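Local coordinates for putative uncharacterized protein (Archaeoglobus fulgidus, PDB 4KPP), which probably exchanges calcium ions for protons across the membrane, as a member of the sodium/calcium exchanger family, at residues F48-A53 and V211-A216; S15-W20 and G40-S45; L76-V81 and I249-S254; S66-A71 and I175-S180. All coordinates share one frame; numbering follows the deposited sequence.

Interaction 1 of 4, residues F48-A53 and V211-A216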
loop_
_atom_site.group_PDB
_atom_site.type_symbol
_atom_site.label_atom_id
_atom_site.label_comp_id
_atom_site.label_asym_id
_atom_site.label_seq_id
_atom_site.Cartn_x
_atom_site.Cartn_y
_atom_site.Cartn_z
ATOM N N PHE A 48 -4.033 12.598 2.912
ATOM C CA PHE A 48 -3.924 13.535 1.795
ATOM C C PHE A 48 -2.918 14.634 2.120
ATOM O O PHE A 48 -2.168 15.080 1.250
ATOM C CB PHE A 48 -5.279 14.169 1.457
ATOM C CG PHE A 48 -6.253 13.229 0.804
ATOM C CD1 PHE A 48 -6.117 12.886 -0.533
ATOM C CD2 PHE A 48 -7.320 12.706 1.519
ATOM C CE1 PHE A 48 -7.017 12.026 -1.139
ATOM C CE2 PHE A 48 -8.220 11.846 0.918
ATOM C CZ PHE A 48 -8.068 11.507 -0.412
ATOM N N LEU A 49 -2.919 15.072 3.376
ATOM C CA LEU A 49 -1.981 16.088 3.839
ATOM C C LEU A 49 -0.552 15.595 3.662
ATOM O O LEU A 49 0.304 16.319 3.148
ATOM C CB LEU A 49 -2.240 16.440 5.307
ATOM C CG LEU A 49 -3.613 17.047 5.614
ATOM C CD1 LEU A 49 -3.854 17.133 7.118
ATOM C CD2 LEU A 49 -3.763 18.419 4.962
ATOM N N ILE A 50 -0.312 14.355 4.082
ATOM C CA ILE A 50 0.997 13.728 3.945
ATOM C C ILE A 50 1.418 13.646 2.481
ATOM O O ILE A 50 2.557 13.951 2.141
ATOM C CB ILE A 50 1.019 12.324 4.590
ATOM C CG1 ILE A 50 1.076 12.451 6.113
ATOM C CG2 ILE A 50 2.211 11.521 4.098
ATOM C CD1 ILE A 50 1.008 11.137 6.847
ATOM N N SER A 51 0.487 13.262 1.614
ATOM C CA SER A 51 0.784 13.168 0.190
ATOM C C SER A 51 1.100 14.537 -0.403
ATOM O O SER A 51 2.034 14.674 -1.192
ATOM C CB SER A 51 -0.369 12.504 -0.562
ATOM O OG SER A 51 -0.470 11.140 -0.200
ATOM N N TRP A 52 0.317 15.541 -0.015
ATOM C CA TRP A 52 0.566 16.920 -0.425
ATOM C C TRP A 52 1.940 17.374 0.034
ATOM O O TRP A 52 2.654 18.063 -0.696
ATOM C CB TRP A 52 -0.499 17.855 0.152
ATOM C CG TRP A 52 -1.825 17.748 -0.523
ATOM C CD1 TRP A 52 -2.097 17.101 -1.694
ATOM C CD2 TRP A 52 -3.066 18.302 -0.073
ATOM N NE1 TRP A 52 -3.431 17.220 -2.000
ATOM C CE2 TRP A 52 -4.048 17.953 -1.022
ATOM C CE3 TRP A 52 -3.444 19.061 1.040
ATOM C CZ2 TRP A 52 -5.381 18.335 -0.892
ATOM C CZ3 TRP A 52 -4.769 19.440 1.165
ATOM C CH2 TRP A 52 -5.720 19.078 0.205
ATOM N N ALA A 53 2.305 16.982 1.252
ATOM C CA ALA A 53 3.601 17.326 1.824
ATOM C C ALA A 53 4.753 16.621 1.110
ATOM O O ALA A 53 5.798 17.218 0.857
ATOM C CB ALA A 53 3.623 16.993 3.308
ATOM N N VAL A 211 5.546 21.131 9.144
ATOM C CA VAL A 211 4.368 21.259 9.999
ATOM C C VAL A 211 3.265 20.302 9.547
ATOM O O VAL A 211 2.660 19.608 10.366
ATOM C CB VAL A 211 3.831 22.708 10.020
ATOM C CG1 VAL A 211 2.444 22.762 10.648
ATOM C CG2 VAL A 211 4.800 23.630 10.764
ATOM N N LEU A 212 3.023 20.258 8.240
ATOM C CA LEU A 212 2.024 19.354 7.668
ATOM C C LEU A 212 2.324 17.892 7.984
ATOM O O LEU A 212 1.459 17.171 8.476
ATOM C CB LEU A 212 1.923 19.546 6.154
ATOM C CG LEU A 212 0.959 20.629 5.672
ATOM C CD1 LEU A 212 0.975 20.716 4.153
ATOM C CD2 LEU A 212 -0.444 20.345 6.177
ATOM N N PHE A 213 3.552 17.470 7.694
ATOM C CA PHE A 213 4.021 16.127 8.018
ATOM C C PHE A 213 3.833 15.793 9.498
ATOM O O PHE A 213 3.298 14.737 9.842
ATOM C CB PHE A 213 5.500 15.985 7.656
ATOM C CG PHE A 213 5.746 15.263 6.363
ATOM C CD1 PHE A 213 4.991 14.155 6.017
ATOM C CD2 PHE A 213 6.739 15.692 5.494
ATOM C CE1 PHE A 213 5.219 13.488 4.829
ATOM C CE2 PHE A 213 6.972 15.029 4.304
ATOM C CZ PHE A 213 6.211 13.924 3.969
ATOM N N LEU A 214 4.279 16.694 10.368
ATOM C CA LEU A 214 4.198 16.458 11.805
ATOM C C LEU A 214 2.754 16.413 12.282
ATOM O O LEU A 214 2.394 15.570 13.102
ATOM C CB LEU A 214 4.984 17.515 12.587
ATOM C CG LEU A 214 6.508 17.462 12.460
ATOM C CD1 LEU A 214 7.147 18.606 13.227
ATOM C CD2 LEU A 214 7.044 16.121 12.939
ATOM N N PHE A 215 1.928 17.319 11.763
ATOM C CA PHE A 215 0.532 17.388 12.174
ATOM C C PHE A 215 -0.248 16.171 11.702
ATOM O O PHE A 215 -1.026 15.594 12.456
ATOM C CB PHE A 215 -0.136 18.664 11.660
ATOM C CG PHE A 215 -1.630 18.663 11.824
ATOM C CD1 PHE A 215 -2.203 18.794 13.080
ATOM C CD2 PHE A 215 -2.461 18.523 10.726
ATOM C CE1 PHE A 215 -3.577 18.786 13.235
ATOM C CE2 PHE A 215 -3.837 18.514 10.875
ATOM C CZ PHE A 215 -4.393 18.646 12.130
ATOM N N ALA A 216 -0.036 15.787 10.448
ATOM C CA ALA A 216 -0.725 14.636 9.879
ATOM C C ALA A 216 -0.235 13.341 10.516
ATOM O O ALA A 216 -1.031 12.450 10.822
ATOM C CB ALA A 216 -0.540 14.598 8.377
#
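Ala53 sets its methyl squarely over the Phe213 ring, with Ala53 CB 3.8 Å from the ring centroid and only 3° off the normal, a CH-pi contact. At the edge of this ring, near its plane, comes Ile50, whose CG2 branch reaches to 3.7 Å from Phe213 CE1. One methyl above and one beside it probably limit how far the ring can turn. The chi1 of Phe213, -101°, lies away from a staggered value and swings the ring toward the 48-53 helix. Replacing Phe213 by an alanine would probably leave the Ala53 methyl without its aromatic face and open a gap beside Ile50. The tightest packing is at Ala216, where Ala216 CB lies 3.5 Å from Ile50 CG1 and 4.0 Å from Leu49 CB. With alanines on both helices, the nearly antiparallel axes (155°) approach to 8.7 Å. Packing is looser toward Phe215, most of whose surface is left uncovered by residues 48-53: Leu49 CD1 meets only the ring edge, 4.0 Å from Phe215 CE2. The other branch of Leu49 touches Leu212, the two side chains crossing at about a right angle. A bound oleic acid lies about 8 Å from the Phe215 side chain. Around this pair of predicted transmembrane helices, Ile13 and Ser14 of helix 4-14 pack on Leu49, and Leu197 of helix 193-199 touches Leu212.

Interaction 2 of 4, residues S15-W20 and G40-S45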
loop_
_atom_site.group_PDB
_atom_site.type_symbol
_atom_site.label_atom_id
_atom_site.label_comp_id
_atom_site.label_asym_id
_atom_site.label_seq_id
_atom_site.Cartn_x
_atom_site.Cartn_y
_atom_site.Cartn_z
ATOM N N SER A 15 -9.475 20.465 8.282
ATOM C CA SER A 15 -10.568 20.610 9.236
ATOM C C SER A 15 -11.290 19.284 9.477
ATOM O O SER A 15 -11.981 19.123 10.478
ATOM C CB SER A 15 -11.556 21.679 8.755
ATOM O OG SER A 15 -12.302 22.212 9.836
ATOM N N LEU A 16 -11.119 18.337 8.560
ATOM C CA LEU A 16 -11.745 17.022 8.682
ATOM C C LEU A 16 -11.144 16.176 9.811
ATOM O O LEU A 16 -11.750 15.195 10.247
ATOM C CB LEU A 16 -11.672 16.265 7.354
ATOM C CG LEU A 16 -12.476 16.826 6.178
ATOM C CD1 LEU A 16 -12.310 15.937 4.955
ATOM C CD2 LEU A 16 -13.949 16.977 6.536
ATOM N N THR A 17 -9.955 16.552 10.276
ATOM C CA THR A 17 -9.325 15.875 11.409
ATOM C C THR A 17 -9.928 16.363 12.717
ATOM O O THR A 17 -9.880 15.670 13.731
ATOM C CB THR A 17 -7.798 16.127 11.472
ATOM O OG1 THR A 17 -7.544 17.520 11.703
ATOM C CG2 THR A 17 -7.114 15.692 10.188
ATOM N N LEU A 18 -10.486 17.570 12.683
ATOM C CA LEU A 18 -11.017 18.229 13.876
ATOM C C LEU A 18 -12.097 17.463 14.662
ATOM O O LEU A 18 -12.038 17.434 15.890
ATOM C CB LEU A 18 -11.494 19.649 13.542
ATOM C CG LEU A 18 -10.555 20.820 13.863
ATOM C CD1 LEU A 18 -9.081 20.420 13.821
ATOM C CD2 LEU A 18 -10.830 21.997 12.933
ATOM N N PRO A 19 -13.084 16.856 13.971
ATOM C CA PRO A 19 -14.110 16.152 14.754
ATOM C C PRO A 19 -13.518 15.100 15.689
ATOM O O PRO A 19 -13.968 14.971 16.830
ATOM C CB PRO A 19 -14.977 15.495 13.679
ATOM C CG PRO A 19 -14.852 16.402 12.503
ATOM C CD PRO A 19 -13.427 16.891 12.536
ATOM N N TRP A 20 -12.500 14.384 15.222
ATOM C CA TRP A 20 -11.823 13.418 16.075
ATOM C C TRP A 20 -10.850 14.070 17.058
ATOM O O TRP A 20 -10.806 13.694 18.229
ATOM C CB TRP A 20 -11.109 12.340 15.257
ATOM C CG TRP A 20 -10.375 11.380 16.133
ATOM C CD1 TRP A 20 -9.027 11.152 16.158
ATOM C CD2 TRP A 20 -10.941 10.543 17.151
ATOM N NE1 TRP A 20 -8.722 10.213 17.115
ATOM C CE2 TRP A 20 -9.880 9.825 17.740
ATOM C CE3 TRP A 20 -12.243 10.325 17.615
ATOM C CZ2 TRP A 20 -10.082 8.906 18.770
ATOM C CZ3 TRP A 20 -12.440 9.409 18.638
ATOM C CH2 TRP A 20 -11.364 8.711 19.202
ATOM N N GLY A 40 -11.543 7.441 11.577
ATOM C CA GLY A 40 -11.287 7.087 10.193
ATOM C C GLY A 40 -11.275 8.307 9.288
ATOM O O GLY A 40 -10.483 8.383 8.345
ATOM N N LEU A 41 -12.156 9.263 9.567
ATOM C CA LEU A 41 -12.175 10.509 8.813
ATOM C C LEU A 41 -10.850 11.249 8.991
ATOM O O LEU A 41 -10.283 11.766 8.028
ATOM C CB LEU A 41 -13.352 11.389 9.247
ATOM C CG LEU A 41 -13.523 12.738 8.544
ATOM C CD1 LEU A 41 -13.657 12.553 7.036
ATOM C CD2 LEU A 41 -14.724 13.491 9.104
ATOM N N ALA A 42 -10.355 11.276 10.225
ATOM C CA ALA A 42 -9.077 11.914 10.528
ATOM C C ALA A 42 -7.896 11.225 9.841
ATOM O O ALA A 42 -6.989 11.895 9.349
ATOM C CB ALA A 42 -8.857 11.988 12.040
ATOM N N VAL A 43 -7.905 9.893 9.806
ATOM C CA VAL A 43 -6.807 9.146 9.188
ATOM C C VAL A 43 -6.718 9.429 7.695
ATOM O O VAL A 43 -5.655 9.778 7.180
ATOM C CB VAL A 43 -6.942 7.623 9.396
ATOM C CG1 VAL A 43 -5.941 6.880 8.525
ATOM C CG2 VAL A 43 -6.740 7.263 10.851
ATOM N N VAL A 44 -7.842 9.275 7.008
ATOM C CA VAL A 44 -7.917 9.528 5.575
ATOM C C VAL A 44 -7.496 10.964 5.243
ATOM O O VAL A 44 -6.742 11.195 4.298
ATOM C CB VAL A 44 -9.342 9.248 5.046
ATOM C CG1 VAL A 44 -9.510 9.759 3.623
ATOM C CG2 VAL A 44 -9.653 7.758 5.127
ATOM N N SER A 45 -7.977 11.916 6.037
ATOM C CA SER A 45 -7.651 13.330 5.847
ATOM C C SER A 45 -6.156 13.588 5.993
ATOM O O SER A 45 -5.536 14.218 5.135
ATOM C CB SER A 45 -8.424 14.189 6.845
ATOM O OG SER A 45 -9.800 13.858 6.811
#
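Thr17 and Ala42 mark the nearest passage of the two backbones, with Thr17 CA just 4.1 Å from Ala42 CA, a closeness that the small alanine side chain permits. Apolar contacts spread from this point in both directions. Toward one end, Trp20 CB rests 3.9 Å from Ala42 CB; toward the other, Leu16 and Leu41 cross at about a right angle, Leu16 CB lying 4.2 Å from Leu41 CG. The methyl of Thr17 lies beside these contacts, against Ser45: Thr17 CG2 is 3.9 Å from Ser45 CB and equally near Ala42 O. Its chi1 of 64° turns OG1 between the backbone N and the carbonyl carbon, where it bonds to Ser14 O, and leaves CG2 to face segment 40-45. A second kind of contact pairs backbone with hydrocarbon: the carbonyl oxygen of Leu16 lies against the branch point of Leu41, Leu16 O to Leu41 CG being 3.5 Å. Leu41 reaches it with CG trans to its own backbone N (chi1 -180°). No hydrogen bond crosses between the segments. Within segment 40-45, the Ser45 hydroxyl is directed to Leu41 O, although the modelled separation of Ser45 OG and Leu41 O, 2.5 Å, is short enough to be doubtful in detail. Helix 202-221 completes the surroundings: Phe215 and Thr219 pack on Thr17, Thr219 also touches Ala42, and just beyond that helix Met222 O accepts a hydrogen bond from Trp20 NE1, tying helix 18-25 to the end of helix 202-221, while helix 32-60 is met by packing.

Interaction 3 of 4, residues L76-V81 and I249-S254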
loop_
_atom_site.group_PDB
_atom_site.type_symbol
_atom_site.label_atom_id
_atom_site.label_comp_id
_atom_site.label_asym_id
_atom_site.label_seq_id
_atom_site.Cartn_x
_atom_site.Cartn_y
_atom_site.Cartn_z
ATOM N N LEU A 76 1.032 5.341 4.436
ATOM C CA LEU A 76 1.346 5.379 5.861
ATOM C C LEU A 76 0.200 4.904 6.775
ATOM O O LEU A 76 0.460 4.228 7.771
ATOM C CB LEU A 76 1.826 6.777 6.267
ATOM C CG LEU A 76 3.118 6.853 7.083
ATOM C CD1 LEU A 76 4.212 6.000 6.450
ATOM C CD2 LEU A 76 3.579 8.300 7.221
ATOM N N PRO A 77 -1.064 5.264 6.458
ATOM C CA PRO A 77 -2.147 4.731 7.293
ATOM C C PRO A 77 -2.178 3.202 7.343
ATOM O O PRO A 77 -2.562 2.634 8.364
ATOM C CB PRO A 77 -3.403 5.254 6.597
ATOM C CG PRO A 77 -2.976 6.523 5.976
ATOM C CD PRO A 77 -1.562 6.302 5.533
ATOM N N GLU A 78 -1.772 2.546 6.263
ATOM C CA GLU A 78 -1.747 1.091 6.258
ATOM C C GLU A 78 -0.677 0.559 7.208
ATOM O O GLU A 78 -0.901 -0.420 7.924
ATOM C CB GLU A 78 -1.536 0.543 4.845
ATOM C CG GLU A 78 -1.207 -0.948 4.802
ATOM C CD GLU A 78 -2.257 -1.821 5.486
ATOM O OE1 GLU A 78 -1.901 -2.929 5.945
ATOM O OE2 GLU A 78 -3.435 -1.413 5.558
ATOM N N TYR A 79 0.483 1.206 7.214
ATOM C CA TYR A 79 1.556 0.810 8.115
ATOM C C TYR A 79 1.169 1.046 9.568
ATOM O O TYR A 79 1.525 0.262 10.447
ATOM C CB TYR A 79 2.858 1.544 7.777
ATOM C CG TYR A 79 3.571 0.960 6.583
ATOM C CD1 TYR A 79 3.106 1.188 5.294
ATOM C CD2 TYR A 79 4.704 0.173 6.744
ATOM C CE1 TYR A 79 3.748 0.648 4.200
ATOM C CE2 TYR A 79 5.355 -0.369 5.656
ATOM C CZ TYR A 79 4.874 -0.128 4.386
ATOM O OH TYR A 79 5.515 -0.665 3.295
ATOM N N ALA A 80 0.430 2.123 9.813
ATOM C CA ALA A 80 0.040 2.480 11.172
ATOM C C ALA A 80 -1.045 1.556 11.715
ATOM O O ALA A 80 -0.985 1.135 12.868
ATOM C CB ALA A 80 -0.411 3.927 11.229
ATOM N N VAL A 81 -2.032 1.244 10.880
ATOM C CA VAL A 81 -3.104 0.332 11.269
ATOM C C VAL A 81 -2.588 -1.097 11.427
ATOM O O VAL A 81 -2.870 -1.760 12.427
ATOM C CB VAL A 81 -4.273 0.355 10.258
ATOM C CG1 VAL A 81 -5.267 -0.764 10.557
ATOM C CG2 VAL A 81 -4.968 1.710 10.274
ATOM N N ILE A 249 -12.227 -4.083 5.276
ATOM C CA ILE A 249 -12.697 -2.735 5.577
ATOM C C ILE A 249 -11.558 -1.806 5.985
ATOM O O ILE A 249 -11.449 -0.695 5.473
ATOM C CB ILE A 249 -13.796 -2.731 6.656
ATOM C CG1 ILE A 249 -14.991 -3.565 6.193
ATOM C CG2 ILE A 249 -14.246 -1.309 6.952
ATOM C CD1 ILE A 249 -16.130 -3.597 7.189
ATOM N N ALA A 250 -10.708 -2.267 6.898
ATOM C CA ALA A 250 -9.581 -1.459 7.365
ATOM C C ALA A 250 -8.604 -1.024 6.259
ATOM O O ALA A 250 -8.219 0.141 6.214
ATOM C CB ALA A 250 -8.842 -2.151 8.522
ATOM N N PRO A 251 -8.193 -1.949 5.370
ATOM C CA PRO A 251 -7.302 -1.477 4.304
ATOM C C PRO A 251 -8.006 -0.549 3.317
ATOM O O PRO A 251 -7.355 0.304 2.711
ATOM C CB PRO A 251 -6.884 -2.770 3.596
ATOM C CG PRO A 251 -7.070 -3.829 4.605
ATOM C CD PRO A 251 -8.282 -3.420 5.382
ATOM N N LEU A 252 -9.317 -0.715 3.160
ATOM C CA LEU A 252 -10.085 0.130 2.254
ATOM C C LEU A 252 -9.958 1.586 2.680
ATOM O O LEU A 252 -9.816 2.478 1.848
ATOM C CB LEU A 252 -11.556 -0.290 2.235
ATOM C CG LEU A 252 -12.358 0.178 1.018
ATOM C CD1 LEU A 252 -11.905 -0.549 -0.242
ATOM C CD2 LEU A 252 -13.852 -0.002 1.241
ATOM N N ALA A 253 -9.985 1.817 3.987
ATOM C CA ALA A 253 -9.836 3.160 4.526
ATOM C C ALA A 253 -8.393 3.652 4.432
ATOM O O ALA A 253 -8.136 4.856 4.439
ATOM C CB ALA A 253 -10.321 3.207 5.967
ATOM N N SER A 254 -7.452 2.715 4.349
ATOM C CA SER A 254 -6.035 3.062 4.294
ATOM C C SER A 254 -5.551 3.251 2.856
ATOM O O SER A 254 -4.662 4.060 2.596
ATOM C CB SER A 254 -5.190 1.993 5.001
ATOM O OG SER A 254 -5.566 1.843 6.362
#
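Glu78 and Ser254 bring their CA atoms to 5.1 Å where two helical segments, 76-81 and 249-254, run 145° apart with axes 8.8 Å from each other, the second segment kinked at Pro251, where the proline nitrogen cannot donate to the turn before it. Ser254 has the largest share of the contact. Its CB presses on the backbone of the other helix, Ser254 CB lying 3.7 Å from Glu78 N, while Pro77 CB and a methyl of Val81 flank the hydroxyl, Val81 CG2 being 4.0 Å from Ser254 OG. That hydroxyl turns back on its own helix and donates to Ala250 O at an OG to O distance of 3.2 Å, tilted 33° from the carbonyl plane. Glu78 starts with CG trans to its backbone N (chi1 168°) and then bends at chi2, which brings OE2 over Ser254 and Pro251; Glu78 OE2 lies 3.9 Å from Ser254 CB. Farther along, Val81 CG1 faces Ala250 CB at 4.3 Å. All six touching residues are buried, and the two segments come from different exchanger-family regions, consistent with the packing of two halves at the core of such transporters. The chemistry implies an interface held by fit: with the serine hydroxyl bonded within its own helix and no hydrogen bond spanning the pair, the serine, the proline and valine hydrocarbon and the folded Glu78 chain do the joining.

Interaction 4 of 4, residues S66-A71 and I175-S180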
loop_
_atom_site.group_PDB
_atom_site.type_symbol
_atom_site.label_atom_id
_atom_site.label_comp_id
_atom_site.label_asym_id
_atom_site.label_seq_id
_atom_site.Cartn_x
_atom_site.Cartn_y
_atom_site.Cartn_z
ATOM N N SER A 66 12.538 10.020 -3.802
ATOM C CA SER A 66 12.251 9.246 -5.000
ATOM C C SER A 66 10.760 8.954 -5.087
ATOM O O SER A 66 10.035 9.071 -4.100
ATOM C CB SER A 66 13.017 7.928 -4.976
ATOM O OG SER A 66 12.506 7.080 -3.964
ATOM N N LEU A 67 10.309 8.563 -6.274
ATOM C CA LEU A 67 8.906 8.233 -6.490
ATOM C C LEU A 67 8.501 7.053 -5.611
ATOM O O LEU A 67 7.352 6.949 -5.186
ATOM C CB LEU A 67 8.653 7.924 -7.971
ATOM C CG LEU A 67 7.212 7.982 -8.489
ATOM C CD1 LEU A 67 7.203 8.353 -9.961
ATOM C CD2 LEU A 67 6.482 6.661 -8.269
ATOM N N ALA A 68 9.455 6.170 -5.338
ATOM C CA ALA A 68 9.206 5.015 -4.488
ATOM C C ALA A 68 8.908 5.453 -3.059
ATOM O O ALA A 68 7.996 4.933 -2.419
ATOM C CB ALA A 68 10.397 4.064 -4.522
ATOM N N ILE A 69 9.678 6.420 -2.568
ATOM C CA ILE A 69 9.496 6.934 -1.214
ATOM C C ILE A 69 8.165 7.664 -1.051
ATOM O O ILE A 69 7.486 7.506 -0.035
ATOM C CB ILE A 69 10.685 7.831 -0.775
ATOM C CG1 ILE A 69 11.775 6.977 -0.127
ATOM C CG2 ILE A 69 10.236 8.909 0.199
ATOM C CD1 ILE A 69 12.898 7.780 0.496
ATOM N N VAL A 70 7.780 8.447 -2.056
ATOM C CA VAL A 70 6.500 9.145 -1.993
ATOM C C VAL A 70 5.343 8.153 -2.107
ATOM O O VAL A 70 4.244 8.422 -1.633
ATOM C CB VAL A 70 6.370 10.264 -3.058
ATOM C CG1 VAL A 70 7.647 11.086 -3.130
ATOM C CG2 VAL A 70 6.020 9.689 -4.418
ATOM N N ALA A 71 5.601 7.002 -2.722
ATOM C CA ALA A 71 4.597 5.951 -2.827
ATOM C C ALA A 71 4.447 5.233 -1.489
ATOM O O ALA A 71 3.384 4.701 -1.174
ATOM C CB ALA A 71 4.961 4.970 -3.928
ATOM N N ILE A 175 17.384 -2.030 -0.639
ATOM C CA ILE A 175 18.123 -2.117 -1.896
ATOM C C ILE A 175 17.305 -1.514 -3.036
ATOM O O ILE A 175 17.836 -0.801 -3.890
ATOM C CB ILE A 175 18.477 -3.580 -2.235
ATOM C CG1 ILE A 175 19.453 -4.145 -1.200
ATOM C CG2 ILE A 175 19.071 -3.689 -3.632
ATOM C CD1 ILE A 175 19.862 -5.579 -1.470
ATOM N N TYR A 176 16.007 -1.803 -3.036
ATOM C CA TYR A 176 15.096 -1.250 -4.033
ATOM C C TYR A 176 15.069 0.274 -3.993
ATOM O O TYR A 176 15.144 0.931 -5.029
ATOM C CB TYR A 176 13.688 -1.807 -3.837
ATOM C CG TYR A 176 12.617 -1.034 -4.568
ATOM C CD1 TYR A 176 12.564 -1.026 -5.955
ATOM C CD2 TYR A 176 11.655 -0.315 -3.870
ATOM C CE1 TYR A 176 11.585 -0.319 -6.630
ATOM C CE2 TYR A 176 10.673 0.393 -4.534
ATOM C CZ TYR A 176 10.642 0.388 -5.914
ATOM O OH TYR A 176 9.665 1.091 -6.582
ATOM N N ILE A 177 14.959 0.828 -2.792
ATOM C CA ILE A 177 14.989 2.273 -2.609
ATOM C C ILE A 177 16.302 2.861 -3.110
ATOM O O ILE A 177 16.308 3.841 -3.856
ATOM C CB ILE A 177 14.786 2.651 -1.130
ATOM C CG1 ILE A 177 13.322 2.457 -0.739
ATOM C CG2 ILE A 177 15.207 4.089 -0.875
ATOM C CD1 ILE A 177 12.358 3.226 -1.622
ATOM N N TYR A 178 17.409 2.246 -2.703
ATOM C CA TYR A 178 18.742 2.682 -3.110
ATOM C C TYR A 178 18.900 2.727 -4.629
ATOM O O TYR A 178 19.483 3.663 -5.173
ATOM C CB TYR A 178 19.808 1.772 -2.494
ATOM C CG TYR A 178 21.197 1.990 -3.048
ATOM C CD1 TYR A 178 21.944 3.105 -2.690
ATOM C CD2 TYR A 178 21.763 1.075 -3.928
ATOM C CE1 TYR A 178 23.217 3.306 -3.195
ATOM C CE2 TYR A 178 23.034 1.267 -4.438
ATOM C CZ TYR A 178 23.756 2.383 -4.069
ATOM O OH TYR A 178 25.022 2.573 -4.578
ATOM N N LEU A 179 18.374 1.712 -5.309
ATOM C CA LEU A 179 18.454 1.641 -6.763
ATOM C C LEU A 179 17.467 2.594 -7.427
ATOM O O LEU A 179 17.654 2.990 -8.579
ATOM C CB LEU A 179 18.201 0.213 -7.249
ATOM C CG LEU A 179 19.271 -0.827 -6.918
ATOM C CD1 LEU A 179 18.905 -2.167 -7.533
ATOM C CD2 LEU A 179 20.642 -0.366 -7.396
ATOM N N SER A 180 16.419 2.958 -6.697
ATOM C CA SER A 180 15.393 3.850 -7.221
ATOM C C SER A 180 15.903 5.286 -7.265
ATOM O O SER A 180 15.363 6.126 -7.983
ATOM C CB SER A 180 14.118 3.760 -6.376
ATOM O OG SER A 180 13.050 4.472 -6.983
#
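Ser66 N-caps helix 67-73, whose first turn leans on helix 163-182 through Ala68. The cap is a bond from Ile69 N to Ser66 OG, 3.2 Å long with an angle of 157° at the hydrogen. A chi1 of 69° places the hydroxyl between the backbone N and the carbonyl carbon, facing that N-H. Were an alanine here, the Ile69 N-H would probably lose its capping acceptor and the first turn could fray. Across the contact, the Ala68 methyl drops into a hollow formed by three side chains: Ala68 CB lies 3.6 Å from Ile177 CD1, 3.6 Å from Ser180 OG and 3.7 Å from Tyr176 CE2. Ile177 bends at chi2 to present CD1, which also meets Ile69 at about a right angle, Ile177 CD1 to Ile69 CG1 being 4.1 Å. Ser180 OG stands 4.0 Å from Ser66 CB, a packing contact. The Tyr176 ring is steadied from outside the pair, its hydroxyl being hydrogen-bonded to Glu141 and Ser280. The N-to-C directions of segments 67-71 and 175-180 are 133° apart, with axes 9.8 Å from each other. A serine side chain accepting from the N-H three residues on is the classic N-cap, here opening a predicted transmembrane helix.

In the fold
Interaction 3 is the most central of the four, about 8 Å from the chain centre and wholly buried, whereas interactions 1, 2 and 4 lie 14 to 20 Å out and are partly buried. Interactions 1 and 2 share helix 32-60 and touch where Phe215 CZ comes 3.4 Å from Thr17 OG1; Val43 and Val44 of segment 40-45 in turn pack against segments 76-81 and 249-254. Interactions 1 and 3 both join the two exchanger-family regions, while interaction 4 stays within the first. Aromatic and branched apolar packing dominates interaction 1, and serines enter the other three; Ser254 and Ser66 bond within their own segments, as Ser45 seems to, but no serine bonds across.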